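Local coordinates for protein potential RNA-dependent RNA polymerase (Human picobirnavirus, PDB 5I62) that catalyses template-directed RNA synthesis from ribonucleoside triphosphates and probably serves both transcription and genome replication of a small double-stranded RNA virus, at residues S28-P31 and E32-T36; S116-G120 and V121-R125; D383-L386 and E387-Y390. All blocks are in the same frame, centred on the assembly; numbering follows the deposited sequence.

Interaction 1: S28-P31 and E32-T36; sequences SGQP and EVYRT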
loop_
_atom_site.group_PDB
_atom_site.type_symbol
_atom_site.label_atom_id
_atom_site.label_comp_id
_atom_site.label_asym_id
_atom_site.label_seq_id
_atom_site.Cartn_x
_atom_site.Cartn_y
_atom_site.Cartn_z
ATOM N N SER A 28 -14.854 -14.083 15.031
ATOM C CA SER A 28 -14.653 -13.686 16.424
ATOM C C SER A 28 -13.946 -12.344 16.559
ATOM O O SER A 28 -14.182 -11.622 17.530
ATOM C CB SER A 28 -13.851 -14.749 17.184
ATOM O OG SER A 28 -12.492 -14.800 16.762
ATOM N N GLY A 29 -13.080 -12.001 15.612
ATOM C CA GLY A 29 -12.171 -10.891 15.792
ATOM C C GLY A 29 -11.053 -11.230 16.770
ATOM O O GLY A 29 -10.924 -12.369 17.253
ATOM N N GLN A 30 -10.254 -10.234 17.053
ATOM C CA GLN A 30 -9.100 -10.375 17.957
ATOM C C GLN A 30 -9.043 -9.087 18.776
ATOM O O GLN A 30 -8.611 -8.040 18.273
ATOM C CB GLN A 30 -7.812 -10.618 17.171
ATOM C CG GLN A 30 -6.594 -11.126 17.960
ATOM C CD GLN A 30 -6.239 -10.225 19.109
ATOM O OE1 GLN A 30 -6.612 -10.493 20.257
ATOM N NE2 GLN A 30 -5.554 -9.115 18.806
ATOM N N PRO A 31 -9.494 -9.120 20.034
ATOM C CA PRO A 31 -9.649 -7.866 20.792
ATOM C C PRO A 31 -8.398 -7.376 21.511
ATOM O O PRO A 31 -8.397 -6.222 21.959
ATOM C CB PRO A 31 -10.759 -8.202 21.799
ATOM C CG PRO A 31 -10.611 -9.682 22.025
ATOM C CD PRO A 31 -10.155 -10.263 20.700
ATOM N N GLU A 32 -7.338 -8.179 21.615
ATOM C CA GLU A 32 -6.191 -7.815 22.447
ATOM C C GLU A 32 -5.313 -6.751 21.798
ATOM O O GLU A 32 -5.078 -6.770 20.588
ATOM C CB GLU A 32 -5.317 -9.035 22.737
ATOM C CG GLU A 32 -6.018 -10.150 23.424
ATOM C CD GLU A 32 -6.380 -9.793 24.850
ATOM O OE1 GLU A 32 -7.584 -9.867 25.180
ATOM O OE2 GLU A 32 -5.472 -9.413 25.635
ATOM N N VAL A 33 -4.799 -5.845 22.627
ATOM C CA VAL A 33 -3.781 -4.885 22.218
ATOM C C VAL A 33 -2.428 -5.543 22.428
ATOM O O VAL A 33 -2.110 -5.942 23.549
ATOM C CB VAL A 33 -3.888 -3.580 23.027
ATOM C CG1 VAL A 33 -2.737 -2.623 22.675
ATOM C CG2 VAL A 33 -5.245 -2.905 22.799
ATOM N N TYR A 34 -1.639 -5.666 21.360
ATOM C CA TYR A 34 -0.323 -6.297 21.423
ATOM C C TYR A 34 0.748 -5.229 21.601
ATOM O O TYR A 34 0.989 -4.413 20.705
ATOM C CB TYR A 34 -0.052 -7.136 20.174
ATOM C CG TYR A 34 -0.977 -8.318 20.062
ATOM C CD1 TYR A 34 -1.460 -8.943 21.203
ATOM C CD2 TYR A 34 -1.362 -8.815 18.826
ATOM C CE1 TYR A 34 -2.312 -10.019 21.123
ATOM C CE2 TYR A 34 -2.213 -9.891 18.734
ATOM C CZ TYR A 34 -2.681 -10.495 19.889
ATOM O OH TYR A 34 -3.532 -11.574 19.804
ATOM N N ARG A 35 1.401 -5.252 22.751
ATOM C CA ARG A 35 2.479 -4.336 23.080
ATOM C C ARG A 35 3.798 -5.095 22.965
ATOM O O ARG A 35 3.896 -6.243 23.412
ATOM C CB ARG A 35 2.244 -3.799 24.488
ATOM C CG ARG A 35 3.242 -2.853 25.036
ATOM C CD ARG A 35 3.014 -1.385 24.673
ATOM N NE ARG A 35 3.913 -0.656 25.552
ATOM C CZ ARG A 35 5.234 -0.599 25.390
ATOM N NH1 ARG A 35 5.812 -1.158 24.321
ATOM N NH2 ARG A 35 5.974 0.041 26.286
ATOM N N THR A 36 4.791 -4.485 22.316
ATOM C CA THR A 36 6.111 -5.097 22.167
ATOM C C THR A 36 6.884 -4.943 23.480
ATOM O O THR A 36 6.449 -4.252 24.402
ATOM C CB THR A 36 6.879 -4.446 21.010
ATOM O OG1 THR A 36 7.244 -3.118 21.392
ATOM C CG2 THR A 36 6.060 -4.412 19.707
#

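Interaction 2: S116-G120 and V121-R125; sequences SEWKG and VSRLR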
loop_
_atom_site.group_PDB
_atom_site.type_symbol
_atom_site.label_atom_id
_atom_site.label_comp_id
_atom_site.label_asym_id
_atom_site.label_seq_id
_atom_site.Cartn_x
_atom_site.Cartn_y
_atom_site.Cartn_z
ATOM N N SER A 116 1.369 9.996 -23.466
ATOM C CA SER A 116 2.540 10.653 -24.029
ATOM C C SER A 116 3.756 10.505 -23.133
ATOM O O SER A 116 4.886 10.525 -23.627
ATOM C CB SER A 116 2.245 12.130 -24.273
ATOM O OG SER A 116 1.236 12.240 -25.250
ATOM N N GLU A 117 3.555 10.359 -21.819
ATOM C CA GLU A 117 4.709 10.210 -20.938
ATOM C C GLU A 117 5.496 8.935 -21.209
ATOM O O GLU A 117 6.656 8.857 -20.816
ATOM C CB GLU A 117 4.297 10.249 -19.474
ATOM C CG GLU A 117 3.681 11.556 -19.044
ATOM C CD GLU A 117 3.519 11.637 -17.537
ATOM O OE1 GLU A 117 2.376 11.465 -17.049
ATOM O OE2 GLU A 117 4.539 11.853 -16.835
ATOM N N TRP A 118 4.902 7.931 -21.856
ATOM C CA TRP A 118 5.645 6.723 -22.196
ATOM C C TRP A 118 5.778 6.510 -23.705
ATOM O O TRP A 118 5.928 5.374 -24.162
ATOM C CB TRP A 118 5.049 5.496 -21.494
ATOM C CG TRP A 118 3.574 5.250 -21.636
ATOM C CD1 TRP A 118 2.906 4.829 -22.758
ATOM C CD2 TRP A 118 2.588 5.354 -20.600
ATOM N NE1 TRP A 118 1.563 4.678 -22.485
ATOM C CE2 TRP A 118 1.341 4.990 -21.169
ATOM C CE3 TRP A 118 2.633 5.728 -19.254
ATOM C CZ2 TRP A 118 0.160 4.988 -20.437
ATOM C CZ3 TRP A 118 1.461 5.718 -18.526
ATOM C CH2 TRP A 118 0.240 5.356 -19.114
ATOM N N LYS A 119 5.742 7.589 -24.482
ATOM C CA LYS A 119 6.113 7.535 -25.889
ATOM C C LYS A 119 7.474 6.871 -26.060
ATOM O O LYS A 119 8.427 7.196 -25.355
ATOM C CB LYS A 119 6.166 8.947 -26.459
ATOM C CG LYS A 119 6.250 8.998 -27.962
ATOM C CD LYS A 119 4.844 8.993 -28.542
ATOM C CE LYS A 119 4.101 10.268 -28.134
ATOM N NZ LYS A 119 2.637 10.236 -28.465
ATOM N N GLY A 120 7.563 5.950 -27.014
ATOM C CA GLY A 120 8.818 5.303 -27.318
ATOM C C GLY A 120 9.202 4.172 -26.393
ATOM O O GLY A 120 10.173 3.459 -26.689
ATOM N N VAL A 121 8.487 3.990 -25.280
ATOM C CA VAL A 121 8.731 2.853 -24.401
ATOM C C VAL A 121 8.537 1.537 -25.156
ATOM O O VAL A 121 7.720 1.431 -26.079
ATOM C CB VAL A 121 7.809 2.938 -23.174
ATOM C CG1 VAL A 121 7.942 1.724 -22.272
ATOM C CG2 VAL A 121 8.140 4.185 -22.390
ATOM N N SER A 122 9.317 0.533 -24.767
ATOM C CA SER A 122 9.128 -0.809 -25.289
ATOM C C SER A 122 7.766 -1.328 -24.836
ATOM O O SER A 122 7.511 -1.450 -23.631
ATOM C CB SER A 122 10.254 -1.719 -24.806
ATOM O OG SER A 122 11.505 -1.291 -25.327
ATOM N N ARG A 123 6.886 -1.609 -25.795
ATOM C CA ARG A 123 5.562 -2.115 -25.463
ATOM C C ARG A 123 5.668 -3.416 -24.676
ATOM O O ARG A 123 6.579 -4.222 -24.876
ATOM C CB ARG A 123 4.733 -2.336 -26.725
ATOM C CG ARG A 123 4.553 -1.090 -27.570
ATOM C CD ARG A 123 3.626 -0.099 -26.886
ATOM N NE ARG A 123 4.323 1.116 -26.474
ATOM C CZ ARG A 123 3.703 2.220 -26.063
ATOM N NH1 ARG A 123 2.376 2.244 -26.006
ATOM N NH2 ARG A 123 4.404 3.290 -25.709
ATOM N N LEU A 124 4.718 -3.616 -23.772
ATOM C CA LEU A 124 4.781 -4.734 -22.851
ATOM C C LEU A 124 4.262 -5.991 -23.525
ATOM O O LEU A 124 3.314 -5.952 -24.311
ATOM C CB LEU A 124 3.964 -4.448 -21.599
ATOM C CG LEU A 124 4.216 -3.119 -20.894
ATOM C CD1 LEU A 124 3.318 -3.033 -19.676
ATOM C CD2 LEU A 124 5.686 -2.989 -20.499
ATOM N N ARG A 125 4.884 -7.113 -23.213
ATOM C CA ARG A 125 4.339 -8.397 -23.600
ATOM C C ARG A 125 4.116 -9.205 -22.336
ATOM O O ARG A 125 4.813 -9.019 -21.330
ATOM C CB ARG A 125 5.270 -9.130 -24.545
ATOM C CG ARG A 125 6.170 -8.197 -25.319
ATOM C CD ARG A 125 6.626 -8.834 -26.581
ATOM N NE ARG A 125 7.445 -7.904 -27.361
ATOM C CZ ARG A 125 7.176 -7.550 -28.624
ATOM N NH1 ARG A 125 6.117 -8.041 -29.291
ATOM N NH2 ARG A 125 7.972 -6.686 -29.250
#

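Interaction 3: D383-L386 and E387-Y390; sequences DMNL and EKQY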
loop_
_atom_site.group_PDB
_atom_site.type_symbol
_atom_site.label_atom_id
_atom_site.label_comp_id
_atom_site.label_asym_id
_atom_site.label_seq_id
_atom_site.Cartn_x
_atom_site.Cartn_y
_atom_site.Cartn_z
ATOM N N ASP A 383 -14.258 10.188 -3.741
ATOM C CA ASP A 383 -14.574 10.859 -2.492
ATOM C C ASP A 383 -13.313 11.481 -1.917
ATOM O O ASP A 383 -12.274 10.820 -1.837
ATOM C CB ASP A 383 -15.193 9.882 -1.493
ATOM C CG ASP A 383 -15.913 10.582 -0.357
ATOM O OD1 ASP A 383 -16.510 11.656 -0.593
ATOM O OD2 ASP A 383 -15.892 10.047 0.772
ATOM N N MET A 384 -13.408 12.755 -1.544
ATOM C CA MET A 384 -12.318 13.523 -0.965
ATOM C C MET A 384 -12.926 14.502 0.037
ATOM O O MET A 384 -13.987 15.072 -0.204
ATOM C CB MET A 384 -11.514 14.293 -2.026
ATOM C CG MET A 384 -11.046 13.478 -3.238
ATOM S SD MET A 384 -10.266 14.495 -4.520
ATOM C CE MET A 384 -8.664 14.853 -3.805
ATOM N N ASN A 385 -12.251 14.675 1.155
ATOM C CA ASN A 385 -12.633 15.600 2.223
ATOM C C ASN A 385 -11.662 16.771 2.092
ATOM O O ASN A 385 -10.450 16.615 2.270
ATOM C CB ASN A 385 -12.573 14.844 3.561
ATOM C CG ASN A 385 -12.667 15.702 4.798
ATOM O OD1 ASN A 385 -12.892 16.903 4.753
ATOM N ND2 ASN A 385 -12.451 15.054 5.945
ATOM N N LEU A 386 -12.185 17.924 1.680
ATOM C CA LEU A 386 -11.332 19.086 1.457
ATOM C C LEU A 386 -10.414 19.340 2.649
ATOM O O LEU A 386 -9.275 19.801 2.488
ATOM C CB LEU A 386 -12.199 20.307 1.172
ATOM C CG LEU A 386 -11.412 21.577 0.838
ATOM C CD1 LEU A 386 -10.356 21.307 -0.230
ATOM C CD2 LEU A 386 -12.337 22.693 0.404
ATOM N N GLU A 387 -10.884 18.998 3.852
ATOM C CA GLU A 387 -10.145 19.286 5.074
ATOM C C GLU A 387 -8.849 18.504 5.146
ATOM O O GLU A 387 -7.919 18.891 5.859
ATOM C CB GLU A 387 -11.013 18.963 6.286
ATOM C CG GLU A 387 -10.779 19.876 7.461
ATOM C CD GLU A 387 -11.485 21.214 7.314
ATOM O OE1 GLU A 387 -11.855 21.593 6.178
ATOM O OE2 GLU A 387 -11.671 21.895 8.344
ATOM N N LYS A 388 -8.769 17.397 4.437
ATOM C CA LYS A 388 -7.580 16.580 4.533
ATOM C C LYS A 388 -6.599 16.834 3.404
ATOM O O LYS A 388 -5.519 16.239 3.405
ATOM C CB LYS A 388 -7.985 15.116 4.568
ATOM C CG LYS A 388 -8.258 14.552 3.227
ATOM C CD LYS A 388 -9.031 13.348 3.397
ATOM C CE LYS A 388 -10.073 13.621 2.570
ATOM N NZ LYS A 388 -10.939 12.365 2.316
ATOM N N GLN A 389 -6.971 17.644 2.417
ATOM C CA GLN A 389 -5.988 18.088 1.452
ATOM C C GLN A 389 -5.014 19.007 2.178
ATOM O O GLN A 389 -5.356 19.623 3.191
ATOM C CB GLN A 389 -6.665 18.807 0.287
ATOM C CG GLN A 389 -7.949 18.135 -0.227
ATOM C CD GLN A 389 -7.774 16.670 -0.602
ATOM O OE1 GLN A 389 -6.931 16.324 -1.433
ATOM N NE2 GLN A 389 -8.606 15.805 -0.021
ATOM N N TYR A 390 -3.786 19.073 1.684
ATOM C CA TYR A 390 -2.780 19.938 2.278
ATOM C C TYR A 390 -2.119 20.771 1.188
ATOM O O TYR A 390 -1.848 20.275 0.092
ATOM C CB TYR A 390 -1.715 19.136 3.057
ATOM C CG TYR A 390 -0.629 20.025 3.632
ATOM C CD1 TYR A 390 -0.848 20.765 4.796
ATOM C CD2 TYR A 390 0.599 20.153 2.997
ATOM C CE1 TYR A 390 0.140 21.596 5.319
ATOM C CE2 TYR A 390 1.593 20.970 3.510
ATOM C CZ TYR A 390 1.364 21.688 4.670
ATOM O OH TYR A 390 2.362 22.500 5.172
#

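Interaction 1: S28-P31 and E32-T36
Q30 and E32 are joined by a pair of hydrogen bonds in which one side-chain amide grips both backbone polar groups of one residue. Q30 OE1 accepts from E32 N at 2.8 Å, the N-H coming from above the plane of the amide carbonyl. In the other direction, Q30 NE2 donates to E32 O over 3.0 Å. This second bond is nearly straight (163°), lies close to the plane of the Q30 amide and uses an in-plane lone pair of the backbone carbonyl. With both ends held, the amide is fixed in its rotation. With CG of Q30 anti to the backbone N (chi1 -165°), the chain bends at chi2 and brings the amide to E32; S80 also donates to E32 O through its hydroxyl.

Van der Waals packing completes the contact. The phenol of Y34 comes from the opposite direction and runs almost parallel to the Q30 amide, the two planes being 11° apart. Y34 OH lies 3.1 Å from Q30 CD, and Q30 NE2 sits 3.4 Å from Y34 CE2. E32 CB, meanwhile, rests 3.2 Å from Q30 OE1.

Just before this, G29 leaves helix 17-28 with positive phi. The whole is a helix-to-strand connection, with a glutamine amide bridging both backbone polar groups of E32 just ahead of the short, weakly bonded strand 34-35, which pairs antiparallel with strand 428-429.

Interaction 2: S116-G120 and V121-R125
The side chains of W118 and R123 cross at about a right angle, with the indole and guanidinium planes 56° apart, so the two groups do not stack. R123 NH2 comes to the edge of the ring, near its plane, 3.6 Å from W118 CD1. The same nitrogen lies 3.0 Å from W118 O, but the angle is too poor for a hydrogen bond. What relates the two groups instead is a shared acceptor: D283 OD2, on helix 271-284, takes a hydrogen bond from W118 NE1 and forms a salt bridge with R123 NH1. A weak hydrogen bond of 3.4 Å from R123 NE to V121 O adds to this, the oxygen lying in the guanidinium plane at its edge. Bends at chi2 and chi3 curl the chain back over V121 to allow this.

V121 meets W118 through one branch. With CG1 anti to the backbone N (chi1 176°), CG2 is left beside that N and packs 3.5 Å from W118 CB, and the valine also touches T224 and L228 of helix 208-228.

The backbone carrying these side chains folds through two overlapping beta turns. In the first, of type I, K119 N bonds to S116 O as helix 108-116 ends. The second is closed by V121 N donating to W118 O at 3.1 Å, with G120 in its third position at positive phi (81°). That is the classic type II beta turn with glycine, used here to reverse the surface loop between helices 108-116 and 129-135.

Interaction 3: D383-L386 and E387-Y390
N385 and E387 open an Asx turn that leads into a short 3-10 turn, on the loop between helix 370-378 and strand 390-392, an edge strand of the four-stranded palm sheet. Its place after the GDD-bearing hairpin is consistent with motif D of viral RNA polymerases. The turn is set by N385 OD1, which accepts from E387 N at 3.0 Å; CG of the asparagine lies opposite its own backbone N (chi1 168°), carrying the amide oxygen forward along the chain. E387 CB rests against the same oxygen.

The backbone carbonyl of N385 has two donors. K388 N reaches N385 O at 2.9 Å, the bond of the 3-10 turn, and Q389 NE2 reaches it at 3.1 Å in an almost straight line (170°). They come from opposite faces of the carbonyl plane, leaving the oxygen clasped between them, while N385 O lies close to the plane of the Q389 amide. One residue on, L386 O takes Q389 N at 3.2 Å and so continues the turn.

Q389 satisfies both ends of its amide. Bent at chi2, its chain folds back over the turn; NE2 serves N385 O, while OE1 accepts from the backbone N of D261. The turn is thereby tied to the end of strand 257-261, which probably carries motif A. K388 NZ pairs only weakly, at long range, with D261 OD2, and the position of this side chain is doubtful because CE sits too close to N385. M384, packed on helix 370-378, crosses the Q389 side chain at about a right angle, with M384 CE 3.3 Å from Q389 OE1.

All three are local contacts at the surface, strung in series along the chain and too far apart to touch; interactions 1 and 2 sit on opposite sides of the chain's centre, about 47 Å apart between centres. A glutamine amide takes part in both 28-36 and 383-390: in interaction 1 it holds two backbone groups of one residue, whereas in interaction 3 it links a turn to a neighbouring strand, and an asparagine side chain and backbone bonds share the work. Interaction 2 relies instead on a carboxylate shared by a tryptophan and an arginine. Their settings differ too: interaction 1 leads into a two-stranded sheet, interaction 2 packs against helices, and interaction 3 borders the palm sheet.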